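Local coordinates for Anapc5 protein (PDB 5BPZ) that is the Apc5 subunit of the anaphase-promoting complex, a cell-cycle ubiquitin ligase, in which it probably has a scaffolding role, at residues 56-59 / 60-63; 104-107 / 108-112. All blocks are in the same frame, centred on the assembly; numbering follows the deposited sequence.

In the fold
From the N terminus the all-helical chain runs through helix 32-46, then turns into helix 52-67, which carries contact 1. Helices 73-83 and 85-99 intervene before helix 103-114 carries contact 2. Each contact lies within a single helix and joins consecutive turns, so neither closes a loop; they follow in series, neither nested nor crossing. The centres of contacts 1 and 2 are 25 Å apart, on opposite sides of the chain's centre. Their nearest atoms stay about 13 Å apart. Helix 32-46 is what they share: L41 and M44 meet residues 56-63, while I35, L38 and V39 meet residues 104-112. Helix 129-142 also reaches both, through L63 and through E107 and F110.

Contact 1: residues 56-59 / 60-63; sequences RRLN and KQIL
K60 folds its aliphatic stem back over the preceding turn of an alpha helix, 52-67, with CG 3.4 Å from R56 O and CB 3.3 Å from R57 O. Its CG stands beside the backbone N (chi1 -62°), and this sends the chain back along the carbonyls it has just passed; the bend at chi4 then turns the ammonium group away from the helix. Lysine suits such an exposed position, since its methylenes cover the backbone while its charge reaches outward. On the backbone, Q61 N gives R57 O a fairly straight but rather long i to i+4 bond (3.3 Å), in the carbonyl plane, whereas K60 N makes only weak bonds to R56 O and R57 O. L58 and Q61 lie alongside one another and point the same way. L58 also touches M44 of helix 32-46 and the loop residues I50 and C84, an apolar setting that suits leucine. N59 has its CB 3.3 Å from K60 N, and its side chain touches L41 and M44. Its carbonyl faces the next turn, where L63, whose side chain also touches V129 and V130, leans over it. There L63 CD2 comes within 3.4 Å of N59 O, about as near as L58 CD2 comes to Q61 OE1 (3.4 Å).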
loop_
_atom_site.group_PDB
_atom_site.type_symbol
_atom_site.label_atom_id
_atom_site.label_comp_id
_atom_site.label_asym_id
_atom_site.label_seq_id
_atom_site.Cartn_x
_atom_site.Cartn_y
_atom_site.Cartn_z
ATOM N N ARG A 56 15.762 1.923 -7.078
ATOM C CA ARG A 56 15.608 3.302 -7.524
ATOM C C ARG A 56 14.941 3.358 -8.901
ATOM O O ARG A 56 14.062 4.197 -9.115
ATOM C CB ARG A 56 16.941 4.069 -7.442
ATOM C CG ARG A 56 17.415 4.208 -5.979
ATOM C CD ARG A 56 18.351 5.366 -5.694
ATOM N NE ARG A 56 19.622 5.215 -6.395
ATOM C CZ ARG A 56 20.801 5.032 -5.812
ATOM N NH1 ARG A 56 20.902 5.004 -4.488
ATOM N NH2 ARG A 56 21.893 4.897 -6.547
ATOM N N ARG A 57 15.292 2.398 -9.792
ATOM C CA ARG A 57 14.713 2.261 -11.132
ATOM C C ARG A 57 13.243 1.875 -10.996
ATOM O O ARG A 57 12.396 2.490 -11.633
ATOM C CB ARG A 57 15.451 1.193 -11.960
ATOM C CG ARG A 57 16.890 1.535 -12.319
ATOM C CD ARG A 57 17.479 0.530 -13.299
ATOM N NE ARG A 57 18.885 0.823 -13.591
ATOM C CZ ARG A 57 19.890 -0.030 -13.411
ATOM N NH1 ARG A 57 19.659 -1.252 -12.949
ATOM N NH2 ARG A 57 21.133 0.334 -13.691
ATOM N N LEU A 58 12.940 0.879 -10.142
ATOM C CA LEU A 58 11.576 0.407 -9.907
ATOM C C LEU A 58 10.653 1.469 -9.310
ATOM O O LEU A 58 9.477 1.503 -9.672
ATOM C CB LEU A 58 11.562 -0.874 -9.073
ATOM C CG LEU A 58 12.005 -2.139 -9.798
ATOM C CD1 LEU A 58 12.012 -3.300 -8.862
ATOM C CD2 LEU A 58 11.115 -2.450 -10.999
ATOM N N ASN A 59 11.186 2.356 -8.436
ATOM C CA ASN A 59 10.432 3.465 -7.844
ATOM C C ASN A 59 9.990 4.472 -8.910
ATOM O O ASN A 59 8.968 5.133 -8.722
ATOM C CB ASN A 59 11.233 4.175 -6.742
ATOM C CG ASN A 59 11.158 3.513 -5.383
ATOM O OD1 ASN A 59 12.184 3.196 -4.771
ATOM N ND2 ASN A 59 9.950 3.304 -4.865
ATOM N N LYS A 60 10.757 4.588 -10.025
ATOM C CA LYS A 60 10.422 5.466 -11.151
ATOM C C LYS A 60 9.271 4.826 -11.955
ATOM O O LYS A 60 8.338 5.520 -12.357
ATOM C CB LYS A 60 11.638 5.675 -12.084
ATOM C CG LYS A 60 12.845 6.359 -11.446
ATOM C CD LYS A 60 14.064 6.282 -12.367
ATOM C CE LYS A 60 15.359 6.678 -11.692
ATOM N NZ LYS A 60 15.513 8.153 -11.588
ATOM N N GLN A 61 9.356 3.508 -12.190
ATOM C CA GLN A 61 8.376 2.732 -12.948
ATOM C C GLN A 61 6.997 2.706 -12.260
ATOM O O GLN A 61 5.973 2.645 -12.944
ATOM C CB GLN A 61 8.923 1.304 -13.179
ATOM C CG GLN A 61 8.124 0.440 -14.158
ATOM C CD GLN A 61 8.891 -0.763 -14.657
ATOM O OE1 GLN A 61 9.509 -1.512 -13.891
ATOM N NE2 GLN A 61 8.853 -0.988 -15.964
ATOM N N ILE A 62 6.985 2.799 -10.917
ATOM C CA ILE A 62 5.796 2.726 -10.068
ATOM C C ILE A 62 5.033 4.060 -9.939
ATOM O O ILE A 62 3.845 4.021 -9.607
ATOM C CB ILE A 62 6.221 2.113 -8.686
ATOM C CG1 ILE A 62 5.614 0.712 -8.491
ATOM C CG2 ILE A 62 5.979 3.020 -7.464
ATOM C CD1 ILE A 62 6.085 -0.352 -9.520
ATOM N N LEU A 63 5.676 5.209 -10.250
ATOM C CA LEU A 63 5.090 6.554 -10.123
ATOM C C LEU A 63 3.630 6.713 -10.644
ATOM O O LEU A 63 2.854 7.308 -9.892
ATOM C CB LEU A 63 5.993 7.649 -10.722
ATOM C CG LEU A 63 7.325 7.909 -9.987
ATOM C CD1 LEU A 63 8.002 9.149 -10.517
ATOM C CD2 LEU A 63 7.132 8.026 -8.466
#

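Contact 2: residues 104-107 / 108-112; sequences KDME and QFFDD
The F110 ring meets M106 at its edge, where CD2 comes to 3.2 Å from M106 O, the oxygen lying near the ring plane; the slightly positive C-H rim suits a carbonyl there. One face of this ring has F109 CD2 above it, offset toward the rim, and the ring also stacks with Y141 of helix 129-142. M106 O sits near the plane of the F109 ring too, at its edge. The M106 side chain lies alongside that of F110 and points the same way, its CG 4.1 Å from F110 CE2. With CG opposite the backbone N (chi1 -171°) and a bend at chi3, methionine touches I35 of helix 32-46 and L152 of helix 146-164, while F109 packs on L38 of helix 32-46 and M98 of helix 85-99. Long flexible and flat apolar groups thus line the inward side of helix 103-114, an amphipathic alpha helix of the Apc5 N-terminal domain. Its successive turns are held by bonds such as Q108 N to K104 O (2.8 Å) and F110 N to M106 O (3.2 Å), the donors tilted somewhat from the carbonyl planes. Polar residues occupy the outward side. D105 and Q108 lie side by side, carboxylate and amide planes 32° apart, with D105 OD1 and Q108 OE1 4.0 Å from each other. D105 OD2 accepts a hydrogen bond from E102 N, three residues back at the start of the helix, and K104 NZ makes a long salt bridge to D105 OD1. Further along, D111 tucks its carboxylate back toward the preceding turn: OD1 is 3.0 Å from E107 O, a meeting of two acceptors which may slightly raise the pKa of the acid, though it is solvent-exposed, while D111 N donates to that same E107 O (3.1 Å).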
loop_
_atom_site.group_PDB
_atom_site.type_symbol
_atom_site.label_atom_id
_atom_site.label_comp_id
_atom_site.label_asym_id
_atom_site.label_seq_id
_atom_site.Cartn_x
_atom_site.Cartn_y
_atom_site.Cartn_z
ATOM N N LYS A 104 -6.375 -2.372 14.873
ATOM C CA LYS A 104 -5.017 -2.103 15.376
ATOM C C LYS A 104 -3.910 -2.436 14.362
ATOM O O LYS A 104 -2.887 -1.755 14.346
ATOM C CB LYS A 104 -4.759 -2.811 16.725
ATOM C CG LYS A 104 -4.877 -4.339 16.698
ATOM C CD LYS A 104 -4.450 -4.975 18.014
ATOM C CE LYS A 104 -4.560 -6.482 17.992
ATOM N NZ LYS A 104 -3.442 -7.117 17.244
ATOM N N ASP A 105 -4.127 -3.470 13.519
ATOM C CA ASP A 105 -3.169 -3.912 12.505
ATOM C C ASP A 105 -2.984 -2.889 11.392
ATOM O O ASP A 105 -1.875 -2.761 10.872
ATOM C CB ASP A 105 -3.534 -5.303 11.965
ATOM C CG ASP A 105 -3.429 -6.386 13.023
ATOM O OD1 ASP A 105 -2.331 -6.545 13.608
ATOM O OD2 ASP A 105 -4.443 -7.063 13.281
ATOM N N MET A 106 -4.056 -2.132 11.058
ATOM C CA MET A 106 -4.003 -1.060 10.067
ATOM C C MET A 106 -3.282 0.147 10.680
ATOM O O MET A 106 -2.422 0.725 10.026
ATOM C CB MET A 106 -5.413 -0.683 9.573
ATOM C CG MET A 106 -5.402 0.270 8.378
ATOM S SD MET A 106 -7.018 0.914 7.878
ATOM C CE MET A 106 -7.434 1.950 9.345
ATOM N N GLU A 107 -3.603 0.485 11.952
ATOM C CA GLU A 107 -2.999 1.584 12.725
ATOM C C GLU A 107 -1.495 1.352 12.932
ATOM O O GLU A 107 -0.711 2.301 12.844
ATOM C CB GLU A 107 -3.696 1.747 14.092
ATOM C CG GLU A 107 -5.204 1.936 14.016
ATOM C CD GLU A 107 -5.899 2.086 15.354
ATOM O OE1 GLU A 107 -5.782 1.168 16.197
ATOM O OE2 GLU A 107 -6.596 3.109 15.545
ATOM N N GLN A 108 -1.101 0.089 13.202
ATOM C CA GLN A 108 0.289 -0.325 13.394
ATOM C C GLN A 108 1.071 -0.221 12.080
ATOM O O GLN A 108 2.258 0.088 12.114
ATOM C CB GLN A 108 0.360 -1.747 13.964
ATOM C CG GLN A 108 1.729 -2.135 14.522
ATOM C CD GLN A 108 1.792 -3.581 14.948
ATOM O OE1 GLN A 108 0.948 -4.410 14.579
ATOM N NE2 GLN A 108 2.810 -3.920 15.726
ATOM N N PHE A 109 0.411 -0.476 10.930
ATOM C CA PHE A 109 1.051 -0.344 9.616
ATOM C C PHE A 109 1.427 1.124 9.375
ATOM O O PHE A 109 2.530 1.401 8.904
ATOM C CB PHE A 109 0.164 -0.883 8.468
ATOM C CG PHE A 109 0.654 -0.466 7.090
ATOM C CD1 PHE A 109 1.816 -1.011 6.552
ATOM C CD2 PHE A 109 -0.005 0.525 6.370
ATOM C CE1 PHE A 109 2.295 -0.590 5.307
ATOM C CE2 PHE A 109 0.473 0.941 5.122
ATOM C CZ PHE A 109 1.621 0.381 4.600
ATOM N N PHE A 110 0.500 2.047 9.694
ATOM C CA PHE A 110 0.693 3.489 9.547
ATOM C C PHE A 110 1.804 4.023 10.451
ATOM O O PHE A 110 2.592 4.854 9.994
ATOM C CB PHE A 110 -0.629 4.251 9.750
ATOM C CG PHE A 110 -1.467 4.326 8.493
ATOM C CD1 PHE A 110 -1.201 5.279 7.517
ATOM C CD2 PHE A 110 -2.513 3.436 8.280
ATOM C CE1 PHE A 110 -1.967 5.340 6.348
ATOM C CE2 PHE A 110 -3.285 3.504 7.115
ATOM C CZ PHE A 110 -3.003 4.450 6.155
ATOM N N ASP A 111 1.887 3.520 11.709
ATOM C CA ASP A 111 2.914 3.899 12.693
ATOM C C ASP A 111 4.301 3.464 12.204
ATOM O O ASP A 111 5.220 4.283 12.161
ATOM C CB ASP A 111 2.625 3.266 14.078
ATOM C CG ASP A 111 1.392 3.756 14.828
ATOM O OD1 ASP A 111 0.649 4.598 14.276
ATOM O OD2 ASP A 111 1.153 3.270 15.956
ATOM N N ASP A 112 4.436 2.175 11.821
ATOM C CA ASP A 112 5.676 1.577 11.314
ATOM C C ASP A 112 6.152 2.225 10.014
ATOM O O ASP A 112 7.354 2.412 9.842
ATOM C CB ASP A 112 5.517 0.052 11.138
ATOM C CG ASP A 112 5.385 -0.741 12.433
ATOM O OD1 ASP A 112 5.647 -0.170 13.518
ATOM O OD2 ASP A 112 5.028 -1.937 12.361
#